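Local coordinates for protein UDP-glucose 4-epimerase (Brucella ovis, PDB 4WOK) that probably interconverts UDP-glucose and UDP-galactose by inverting the configuration at C4 of the sugar, using a bound NAD cofactor, at residues A[22-36]-A[236-248]. The protein carries 2 engineered substitutions. Sequence-based numbering, arbitrary orientation.
Sequences FIGSHTAKLLAGQGY and VTDLARAHVLAVE. With NAD (nicotinamide-adenine-dinucleotide), chain B.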
loop_
_atom_site.group_PDB
_atom_site.type_symbol
_atom_site.label_atom_id
_atom_site.label_comp_id
_atom_site.label_asym_id
_atom_site.label_seq_id
_atom_site.Cartn_x
_atom_site.Cartn_y
_atom_site.Cartn_z
ATOM N N PHE A 22 -5.117 -4.175 -5.639
ATOM C CA PHE A 22 -5.057 -2.777 -6.067
ATOM C C PHE A 22 -3.614 -2.319 -6.374
ATOM O O PHE A 22 -3.260 -2.033 -7.529
ATOM C CB PHE A 22 -5.706 -1.914 -4.977
ATOM C CG PHE A 22 -5.613 -0.422 -5.209
ATOM C CD1 PHE A 22 -5.868 0.130 -6.461
ATOM C CD2 PHE A 22 -5.317 0.430 -4.151
ATOM C CE1 PHE A 22 -5.786 1.515 -6.662
ATOM C CE2 PHE A 22 -5.241 1.799 -4.341
ATOM C CZ PHE A 22 -5.481 2.347 -5.595
ATOM N N ILE A 23 -2.763 -2.259 -5.362
ATOM C CA ILE A 23 -1.404 -1.762 -5.592
ATOM C C ILE A 23 -0.558 -2.755 -6.418
ATOM O O ILE A 23 0.271 -2.341 -7.238
ATOM C CB ILE A 23 -0.712 -1.462 -4.245
ATOM C CG1 ILE A 23 -1.584 -0.505 -3.422
ATOM C CG2 ILE A 23 0.640 -0.847 -4.454
ATOM C CD1 ILE A 23 -1.102 -0.336 -1.982
ATOM N N GLY A 24 -0.763 -4.049 -6.189
ATOM C CA GLY A 24 0.007 -5.086 -6.873
ATOM C C GLY A 24 -0.261 -5.091 -8.372
ATOM O O GLY A 24 0.659 -5.250 -9.159
ATOM N N SER A 25 -1.521 -4.924 -8.774
ATOM C CA SER A 25 -1.848 -4.924 -10.198
ATOM C C SER A 25 -1.265 -3.688 -10.875
ATOM O O SER A 25 -0.751 -3.783 -11.996
ATOM C CB SER A 25 -3.366 -5.004 -10.438
ATOM O OG SER A 25 -4.060 -3.885 -9.882
ATOM N N HIS A 26 -1.319 -2.533 -10.207
ATOM C CA HIS A 26 -0.682 -1.336 -10.772
ATOM C C HIS A 26 0.829 -1.528 -10.931
ATOM O O HIS A 26 1.451 -1.018 -11.881
ATOM C CB HIS A 26 -0.958 -0.107 -9.904
ATOM C CG HIS A 26 -2.319 0.486 -10.118
ATOM N ND1 HIS A 26 -3.450 -0.021 -9.522
ATOM C CD2 HIS A 26 -2.721 1.545 -10.863
ATOM C CE1 HIS A 26 -4.501 0.699 -9.894
ATOM N NE2 HIS A 26 -4.085 1.651 -10.707
ATOM N N THR A 27 1.418 -2.251 -9.988
ATOM C CA THR A 27 2.855 -2.490 -10.017
ATOM C C THR A 27 3.218 -3.470 -11.128
ATOM O O THR A 27 4.230 -3.292 -11.812
ATOM C CB THR A 27 3.339 -3.007 -8.655
ATOM O OG1 THR A 27 3.064 -2.002 -7.670
ATOM C CG2 THR A 27 4.848 -3.325 -8.683
ATOM N N ALA A 28 2.385 -4.493 -11.321
ATOM C CA ALA A 28 2.555 -5.417 -12.449
ATOM C C ALA A 28 2.490 -4.679 -13.795
ATOM O O ALA A 28 3.321 -4.904 -14.683
ATOM C CB ALA A 28 1.498 -6.513 -12.394
ATOM N N LYS A 29 1.496 -3.805 -13.954
ATOM C CA LYS A 29 1.392 -2.986 -15.168
ATOM C C LYS A 29 2.676 -2.200 -15.404
ATOM O O LYS A 29 3.198 -2.154 -16.528
ATOM C CB LYS A 29 0.195 -2.028 -15.066
ATOM C CG LYS A 29 0.047 -1.049 -16.238
ATOM C CD LYS A 29 -1.265 -0.260 -16.120
ATOM C CE LYS A 29 -1.621 0.477 -17.404
ATOM N NZ LYS A 29 -0.834 1.725 -17.571
ATOM N N LEU A 30 3.192 -1.584 -14.346
ATOM C CA LEU A 30 4.386 -0.763 -14.483
ATOM C C LEU A 30 5.602 -1.614 -14.812
ATOM O O LEU A 30 6.407 -1.246 -15.673
ATOM C CB LEU A 30 4.657 0.043 -13.214
ATOM C CG LEU A 30 5.717 1.114 -13.481
ATOM C CD1 LEU A 30 5.080 2.347 -14.081
ATOM C CD2 LEU A 30 6.507 1.464 -12.240
ATOM N N LEU A 31 5.736 -2.744 -14.126
ATOM C CA LEU A 31 6.856 -3.642 -14.384
ATOM C C LEU A 31 6.911 -3.991 -15.862
ATOM O O LEU A 31 7.973 -3.940 -16.479
ATOM C CB LEU A 31 6.740 -4.926 -13.536
ATOM C CG LEU A 31 7.188 -4.799 -12.079
ATOM C CD1 LEU A 31 6.599 -5.937 -11.196
ATOM C CD2 LEU A 31 8.708 -4.809 -11.977
ATOM N N ALA A 32 5.757 -4.339 -16.425
ATOM C CA ALA A 32 5.676 -4.743 -17.825
ATOM C C ALA A 32 6.038 -3.594 -18.753
ATOM O O ALA A 32 6.608 -3.811 -19.824
ATOM C CB ALA A 32 4.283 -5.270 -18.156
ATOM N N GLY A 33 5.714 -2.374 -18.337
ATOM C CA GLY A 33 6.086 -1.199 -19.106
ATOM C C GLY A 33 7.590 -0.985 -19.121
ATOM O O GLY A 33 8.133 -0.392 -20.058
ATOM N N GLN A 34 8.275 -1.465 -18.086
ATOM C CA GLN A 34 9.720 -1.283 -18.034
ATOM C C GLN A 34 10.463 -2.523 -18.530
ATOM O O GLN A 34 11.677 -2.632 -18.389
ATOM C CB GLN A 34 10.159 -0.896 -16.619
ATOM C CG GLN A 34 9.664 0.501 -16.226
ATOM C CD GLN A 34 10.105 0.939 -14.841
ATOM O OE1 GLN A 34 11.069 0.416 -14.287
ATOM N NE2 GLN A 34 9.396 1.916 -14.276
ATOM N N GLY A 35 9.727 -3.439 -19.147
ATOM C CA GLY A 35 10.352 -4.577 -19.791
ATOM C C GLY A 35 10.502 -5.819 -18.934
ATOM O O GLY A 35 11.105 -6.799 -19.364
ATOM N N TYR A 36 9.980 -5.781 -17.716
ATOM C CA TYR A 36 9.939 -6.984 -16.896
ATOM C C TYR A 36 8.725 -7.819 -17.262
ATOM O O TYR A 36 7.778 -7.331 -17.884
ATOM C CB TYR A 36 9.901 -6.642 -15.403
ATOM C CG TYR A 36 11.182 -6.044 -14.877
ATOM C CD1 TYR A 36 12.279 -6.852 -14.581
ATOM C CD2 TYR A 36 11.304 -4.677 -14.682
ATOM C CE1 TYR A 36 13.450 -6.312 -14.095
ATOM C CE2 TYR A 36 12.473 -4.126 -14.201
ATOM C CZ TYR A 36 13.543 -4.949 -13.906
ATOM O OH TYR A 36 14.714 -4.408 -13.424
ATOM N N VAL A 236 -1.308 5.556 -6.251
ATOM C CA VAL A 236 -0.915 4.161 -6.430
ATOM C C VAL A 236 0.130 3.976 -7.546
ATOM O O VAL A 236 0.969 3.064 -7.493
ATOM C CB VAL A 236 -2.158 3.292 -6.717
ATOM C CG1 VAL A 236 -2.871 3.778 -7.976
ATOM C CG2 VAL A 236 -1.789 1.812 -6.810
ATOM N N THR A 237 0.096 4.841 -8.555
ATOM C CA THR A 237 1.097 4.751 -9.616
ATOM C C THR A 237 2.470 5.135 -9.081
ATOM O O THR A 237 3.485 4.539 -9.466
ATOM C CB THR A 237 0.733 5.634 -10.819
ATOM O OG1 THR A 237 -0.540 5.217 -11.329
ATOM C CG2 THR A 237 1.779 5.491 -11.922
ATOM N N ASP A 238 2.507 6.128 -8.195
ATOM C CA ASP A 238 3.742 6.484 -7.503
ATOM C C ASP A 238 4.231 5.305 -6.658
ATOM O O ASP A 238 5.429 5.049 -6.575
ATOM C CB ASP A 238 3.545 7.719 -6.622
ATOM C CG ASP A 238 3.682 9.029 -7.402
ATOM O OD1 ASP A 238 4.530 9.083 -8.321
ATOM O OD2 ASP A 238 2.942 9.995 -7.094
ATOM N N LEU A 239 3.306 4.591 -6.027
ATOM C CA LEU A 239 3.689 3.400 -5.255
ATOM C C LEU A 239 4.284 2.347 -6.173
ATOM O O LEU A 239 5.303 1.743 -5.843
ATOM C CB LEU A 239 2.489 2.827 -4.482
ATOM C CG LEU A 239 2.045 3.668 -3.286
ATOM C CD1 LEU A 239 0.725 3.158 -2.742
ATOM C CD2 LEU A 239 3.109 3.692 -2.200
ATOM N N ALA A 240 3.649 2.123 -7.319
ATOM C CA ALA A 240 4.188 1.197 -8.314
ATOM C C ALA A 240 5.618 1.595 -8.685
ATOM O O ALA A 240 6.534 0.777 -8.643
ATOM C CB ALA A 240 3.307 1.166 -9.554
ATOM N N ARG A 241 5.801 2.870 -9.012
ATOM C CA ARG A 241 7.128 3.378 -9.369
ATOM C C ARG A 241 8.180 3.057 -8.298
ATOM O O ARG A 241 9.266 2.563 -8.613
ATOM C CB ARG A 241 7.068 4.892 -9.617
ATOM C CG ARG A 241 6.192 5.300 -10.807
ATOM C CD ARG A 241 6.192 6.835 -11.030
ATOM N NE ARG A 241 7.550 7.376 -10.985
ATOM C CZ ARG A 241 7.993 8.209 -10.048
ATOM N NH1 ARG A 241 7.178 8.633 -9.093
ATOM N NH2 ARG A 241 9.250 8.632 -10.077
ATOM N N ALA A 242 7.855 3.323 -7.036
ATOM C CA ALA A 242 8.814 3.111 -5.953
ATOM C C ALA A 242 9.163 1.633 -5.755
ATOM O O ALA A 242 10.309 1.290 -5.456
ATOM C CB ALA A 242 8.280 3.681 -4.672
ATOM N N HIS A 243 8.174 0.758 -5.895
ATOM C CA HIS A 243 8.429 -0.666 -5.702
ATOM C C HIS A 243 9.337 -1.180 -6.805
ATOM O O HIS A 243 10.184 -2.048 -6.568
ATOM C CB HIS A 243 7.124 -1.458 -5.664
ATOM C CG HIS A 243 6.370 -1.323 -4.377
ATOM N ND1 HIS A 243 5.778 -0.143 -3.980
ATOM C CD2 HIS A 243 6.109 -2.224 -3.397
ATOM C CE1 HIS A 243 5.181 -0.324 -2.811
ATOM N NE2 HIS A 243 5.365 -1.579 -2.436
ATOM N N VAL A 244 9.191 -0.638 -8.016
ATOM C CA VAL A 244 10.079 -1.067 -9.094
ATOM C C VAL A 244 11.467 -0.433 -8.914
ATOM O O VAL A 244 12.492 -1.083 -9.167
ATOM C CB VAL A 244 9.500 -0.743 -10.495
ATOM C CG1 VAL A 244 10.484 -1.121 -11.586
ATOM C CG2 VAL A 244 8.182 -1.485 -10.700
ATOM N N LEU A 245 11.522 0.818 -8.458
ATOM C CA LEU A 245 12.829 1.407 -8.153
ATOM C C LEU A 245 13.550 0.559 -7.095
ATOM O O LEU A 245 14.759 0.377 -7.150
ATOM C CB LEU A 245 12.693 2.846 -7.671
ATOM C CG LEU A 245 12.418 3.921 -8.719
ATOM C CD1 LEU A 245 12.061 5.218 -8.019
ATOM C CD2 LEU A 245 13.625 4.132 -9.648
ATOM N N ALA A 246 12.792 0.031 -6.141
ATOM C CA ALA A 246 13.368 -0.812 -5.092
ATOM C C ALA A 246 13.960 -2.092 -5.696
ATOM O O ALA A 246 15.019 -2.567 -5.272
ATOM C CB ALA A 246 12.306 -1.137 -4.029
ATOM N N VAL A 247 13.284 -2.641 -6.703
ATOM C CA VAL A 247 13.821 -3.782 -7.441
ATOM C C VAL A 247 15.156 -3.404 -8.085
ATOM O O VAL A 247 16.135 -4.145 -8.005
ATOM C CB VAL A 247 12.842 -4.275 -8.535
ATOM C CG1 VAL A 247 13.529 -5.263 -9.467
ATOM C CG2 VAL A 247 11.566 -4.903 -7.912
ATOM N N GLU A 248 15.193 -2.242 -8.724
ATOM C CA GLU A 248 16.419 -1.799 -9.396
ATOM C C GLU A 248 17.556 -1.630 -8.400
ATOM O O GLU A 248 18.709 -1.977 -8.686
ATOM C CB GLU A 248 16.189 -0.480 -10.148
ATOM C CG GLU A 248 15.160 -0.566 -11.256
ATOM C CD GLU A 248 15.594 -1.496 -12.370
ATOM O OE1 GLU A 248 14.711 -2.093 -13.026
ATOM O OE2 GLU A 248 16.821 -1.621 -12.594
HETATM P PA NAD B . -5.550 -5.569 -1.856
HETATM O O1A NAD B . -6.301 -6.451 -0.877
HETATM O O2A NAD B . -6.165 -4.959 -3.081
HETATM O O5B NAD B . -4.317 -6.604 -2.496
HETATM C C5B NAD B . -4.020 -7.656 -1.603
HETATM C C4B NAD B . -3.719 -8.867 -2.525
HETATM O O4B NAD B . -3.119 -9.929 -1.771
HETATM C C3B NAD B . -5.106 -9.320 -2.996
HETATM O O3B NAD B . -5.034 -9.521 -4.385
HETATM C C2B NAD B . -5.306 -10.647 -2.222
HETATM O O2B NAD B . -6.060 -11.532 -2.953
HETATM C C1B NAD B . -3.820 -11.145 -2.096
HETATM N N9A NAD B . -3.617 -11.998 -0.909
HETATM C C8A NAD B . -3.984 -11.756 0.433
HETATM N N7A NAD B . -3.608 -12.742 1.254
HETATM C C5A NAD B . -2.974 -13.664 0.410
HETATM C C6A NAD B . -2.371 -14.914 0.669
HETATM N N6A NAD B . -2.350 -15.426 1.945
HETATM N N1A NAD B . -1.812 -15.612 -0.348
HETATM C C2A NAD B . -1.868 -15.064 -1.605
HETATM N N3A NAD B . -2.423 -13.882 -2.002
HETATM C C4A NAD B . -2.962 -13.209 -0.939
HETATM O O3 NAD B . -4.818 -4.602 -0.800
HETATM P PN NAD B . -3.862 -3.447 -1.405
HETATM O O1N NAD B . -3.399 -3.544 -2.831
HETATM O O2N NAD B . -4.345 -2.211 -0.731
HETATM O O5D NAD B . -2.403 -3.468 -0.479
HETATM C C5D NAD B . -1.714 -4.610 -0.619
HETATM C C4D NAD B . -0.415 -4.397 0.160
HETATM O O4D NAD B . -0.225 -2.942 0.392
HETATM C C3D NAD B . -0.552 -5.025 1.562
HETATM O O3D NAD B . 0.729 -5.443 1.912
HETATM C C2D NAD B . -0.978 -3.811 2.395
HETATM O O2D NAD B . -0.629 -3.875 3.720
HETATM C C1D NAD B . -0.015 -2.783 1.756
HETATM N N1N NAD B . -0.474 -1.363 2.174
HETATM C C2N NAD B . -1.629 -0.862 1.578
HETATM C C3N NAD B . -2.064 0.437 1.949
HETATM C C7N NAD B . -3.313 0.990 1.314
HETATM O O7N NAD B . -3.699 2.130 1.590
HETATM N N7N NAD B . -4.008 0.197 0.423
HETATM C C4N NAD B . -1.337 1.160 2.897
HETATM C C5N NAD B . -0.187 0.624 3.477
HETATM C C6N NAD B . 0.243 -0.658 3.108
HETATM O O HOH W 1 9.966 2.925 -11.393
#
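Val236 sets one methyl on each of two rings, Phe22 and His26, at the start of helix 22-33. Val236 CG1 stands over one face of the His26 imidazole, 3.7 Å from the ring centroid, while Val236 CG2 lies over a face of the Phe22 ring, displaced toward its rim; both are CH-pi contacts. His26 ND1 donates a nearly straight bond (167°), 2.8 Å long, to Phe22 O, which lies close to the imidazole plane and helps fix the ring's rotation. One turn on, Ala240 meets Thr27 where the backbones come nearest, their CA atoms 4.3 Å apart. Thr27 OG1 sits 3.5 Å from Ala240 CA and is bonded back to Ile23 O, which also accepts from Thr27 N on its other face; thus the hydroxyl is satisfied within its own helix while packing against the second. Leu30 turns its CG away from the backbone N (chi1 -168°), which carries Leu30 CD2 to 3.5 Å from Arg241 CA and also against Val244 CG2, a methyl that Leu31 CD2 touches too. Beyond the Schellman turn at Gly35, Tyr36 OH and Glu248 OE1 lie 2.3 Å apart, shorter than a normal hydrogen bond, so the exact geometry is doubtful. A water links Gln34 NE2 to Arg241 O nearby. The helix axes approach to 8.4 Å and cross at -60°. Helix 22-33 is the first helix of the Rossmann fold: Phe22 N and Ile23 N donate to the NAD diphosphate oxygens O2A and O1N, consistent with the dinucleotide-binding GxGxxG turn. Leu31 and Val247 share Ile81, and Ile23 and Leu239 both rest on Ala181, so the crossed helices pack against strand 79-82 of the parallel sheet and strand 180-182 of the small mixed sheet.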